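Local coordinates for hypothetical protein (Methanosarcina mazei, PDB 2I1S), which is of unknown function but belongs to the plasmid pRiA4b ORF-3-like family, at residues F5-L11 against R25-N31. Residues are numbered along the deposited sequence; the frame is centred on the assembly and turned at random.
Sequences FEKVYHL and RIQVPEN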
# COMPACT_ATOMS: atom_id res chain seq x y z
N PHE A 5 -7.95 5.88 -21.34
CA PHE A 5 -6.95 4.79 -21.20
C PHE A 5 -7.57 3.49 -21.74
O PHE A 5 -8.81 3.34 -21.73
CB PHE A 5 -6.48 4.61 -19.73
CG PHE A 5 -7.60 4.24 -18.75
CD1 PHE A 5 -8.47 5.22 -18.23
CD2 PHE A 5 -7.78 2.92 -18.33
CE1 PHE A 5 -9.49 4.89 -17.36
CE2 PHE A 5 -8.80 2.57 -17.46
CZ PHE A 5 -9.66 3.56 -16.96
N GLU A 6 -6.72 2.57 -22.18
CA GLU A 6 -7.18 1.27 -22.69
C GLU A 6 -6.95 0.15 -21.67
O GLU A 6 -7.90 -0.58 -21.34
CB GLU A 6 -6.46 0.89 -24.00
CG GLU A 6 -6.11 2.06 -24.93
CD GLU A 6 -7.25 2.42 -25.92
OE1 GLU A 6 -6.92 2.93 -27.04
OE2 GLU A 6 -8.46 2.20 -25.59
N LYS A 7 -5.71 0.02 -21.18
CA LYS A 7 -5.32 -1.11 -20.31
C LYS A 7 -5.37 -0.79 -18.80
O LYS A 7 -5.30 0.39 -18.39
CB LYS A 7 -3.92 -1.63 -20.68
CG LYS A 7 -3.56 -1.42 -22.17
CD LYS A 7 -2.49 -2.39 -22.68
CE LYS A 7 -3.11 -3.70 -23.23
NZ LYS A 7 -4.08 -3.46 -24.35
N VAL A 8 -5.53 -1.84 -17.99
CA VAL A 8 -5.38 -1.72 -16.54
C VAL A 8 -4.25 -2.59 -15.95
O VAL A 8 -4.02 -3.73 -16.38
CB VAL A 8 -6.73 -1.86 -15.78
CG1 VAL A 8 -7.69 -0.80 -16.26
CG2 VAL A 8 -7.34 -3.19 -15.98
N TYR A 9 -3.53 -2.03 -14.98
CA TYR A 9 -2.47 -2.74 -14.27
C TYR A 9 -3.07 -3.47 -13.06
O TYR A 9 -3.65 -2.82 -12.18
CB TYR A 9 -1.40 -1.73 -13.85
CG TYR A 9 -0.59 -1.11 -15.00
CD1 TYR A 9 -0.91 -1.37 -16.35
CD2 TYR A 9 0.51 -0.26 -14.73
CE1 TYR A 9 -0.16 -0.83 -17.40
CE2 TYR A 9 1.27 0.29 -15.76
CZ TYR A 9 0.92 -0.00 -17.11
OH TYR A 9 1.67 0.55 -18.16
N HIS A 10 -2.94 -4.80 -13.02
CA HIS A 10 -3.28 -5.63 -11.86
C HIS A 10 -2.07 -5.71 -10.91
O HIS A 10 -1.05 -6.37 -11.22
CB HIS A 10 -3.73 -7.04 -12.27
CG HIS A 10 -4.85 -7.04 -13.27
ND1 HIS A 10 -5.96 -7.84 -13.15
CD2 HIS A 10 -5.02 -6.34 -14.42
CE1 HIS A 10 -6.78 -7.63 -14.18
NE2 HIS A 10 -6.23 -6.72 -14.96
N LEU A 11 -2.20 -5.02 -9.76
CA LEU A 11 -1.10 -4.82 -8.82
C LEU A 11 -1.33 -5.63 -7.57
O LEU A 11 -2.45 -5.66 -7.08
CB LEU A 11 -1.00 -3.33 -8.44
CG LEU A 11 -0.72 -2.35 -9.58
CD1 LEU A 11 -0.72 -0.90 -9.04
CD2 LEU A 11 0.60 -2.65 -10.38
N ARG A 25 -5.23 -6.69 -3.58
CA ARG A 25 -5.03 -6.68 -5.03
C ARG A 25 -5.92 -5.59 -5.60
O ARG A 25 -7.09 -5.51 -5.26
CB ARG A 25 -5.27 -8.09 -5.65
CG ARG A 25 -3.99 -8.76 -6.09
CD ARG A 25 -4.17 -10.17 -6.70
NE ARG A 25 -3.93 -11.08 -5.61
CZ ARG A 25 -2.87 -11.84 -5.41
NH1 ARG A 25 -1.91 -11.95 -6.30
NH2 ARG A 25 -2.81 -12.54 -4.31
N ILE A 26 -5.36 -4.70 -6.40
CA ILE A 26 -6.14 -3.62 -7.01
C ILE A 26 -5.85 -3.55 -8.50
O ILE A 26 -4.76 -3.95 -8.95
CB ILE A 26 -5.85 -2.22 -6.35
CG1 ILE A 26 -4.42 -1.74 -6.64
CG2 ILE A 26 -6.26 -2.21 -4.86
CD1 ILE A 26 -4.09 -0.26 -6.19
N GLN A 27 -6.80 -3.01 -9.28
CA GLN A 27 -6.51 -2.71 -10.69
C GLN A 27 -6.56 -1.19 -10.93
O GLN A 27 -7.52 -0.51 -10.55
CB GLN A 27 -7.45 -3.46 -11.61
CG GLN A 27 -7.44 -4.98 -11.41
CD GLN A 27 -8.50 -5.66 -12.24
OE1 GLN A 27 -8.98 -5.08 -13.21
NE2 GLN A 27 -8.88 -6.90 -11.88
N VAL A 28 -5.53 -0.65 -11.56
CA VAL A 28 -5.49 0.81 -11.78
C VAL A 28 -5.41 1.18 -13.28
O VAL A 28 -4.87 0.42 -14.06
CB VAL A 28 -4.34 1.50 -10.96
CG1 VAL A 28 -4.60 1.37 -9.48
CG2 VAL A 28 -2.98 0.91 -11.31
N PRO A 29 -5.98 2.35 -13.68
CA PRO A 29 -5.76 2.82 -15.05
C PRO A 29 -4.27 2.88 -15.37
O PRO A 29 -3.46 3.31 -14.52
CB PRO A 29 -6.37 4.24 -15.05
CG PRO A 29 -7.44 4.18 -14.01
CD PRO A 29 -6.86 3.28 -12.93
N GLU A 30 -3.93 2.45 -16.58
CA GLU A 30 -2.55 2.48 -17.06
C GLU A 30 -1.95 3.90 -17.08
O GLU A 30 -0.75 4.05 -16.89
CB GLU A 30 -2.42 1.79 -18.44
CG GLU A 30 -3.17 2.51 -19.59
CD GLU A 30 -2.90 1.91 -20.98
OE1 GLU A 30 -1.89 1.18 -21.14
OE2 GLU A 30 -3.71 2.18 -21.90
N ASN A 31 -2.78 4.93 -17.27
CA ASN A 31 -2.28 6.31 -17.35
C ASN A 31 -2.08 7.02 -15.99
O ASN A 31 -1.82 8.24 -15.91
CB ASN A 31 -3.15 7.14 -18.32
CG ASN A 31 -4.55 7.42 -17.77
OD1 ASN A 31 -5.03 6.76 -16.82
ND2 ASN A 31 -5.23 8.41 -18.36
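Glu30 grips Glu6 and Lys7 through one carboxylate oxygen. Its OE2 accepts from the backbone N of Glu6 and from the backbone N of Lys7, 3.0 Å each. The Lys7 N-H points almost straight at the oxygen (177°) but from above the carboxylate plane. The Glu6 N-H comes from the same face on the anti side, much closer to the plane. CG of Glu30 is tucked close to both its own N and C (chi1 66°), and the extended chain beyond carries the carboxylate to these two amides. The backbone N of Glu30 donates a hydrogen bond to Lys7 O. With an alanine in place of Glu30, the amides of Glu6 and Lys7 would probably lose their shared acceptor, and the start of the strand would be less firmly held.

Tyr9 and Val28 exchange two backbone hydrogen bonds, as do Leu11 and Ile26. This is the regular antiparallel pairing of a beta hairpin, strands 7-15 and 22-29. The hairpin lies within the mixed sheet, between strands 111-122 and 131-136.

Pro29 CB makes a CH-pi contact squarely above the Phe5 ring, 3.6 Å from its centroid. Arg123 makes a cation-pi contact with the same ring. The amide of Gln27 stacks on the His10 ring, planes 24° apart, and Gln27 CG lies 3.8 Å from the centroid of that ring. Glu30 CA lies over a face of the Tyr9 ring, displaced from its middle.

Apolar contacts line the side of the sheet that faces helix 34-44. Leu11 CD1 meets Val28 CG2 at 3.7 Å, and Tyr9 CB touches the same methyl. Leu37 packs on Leu11.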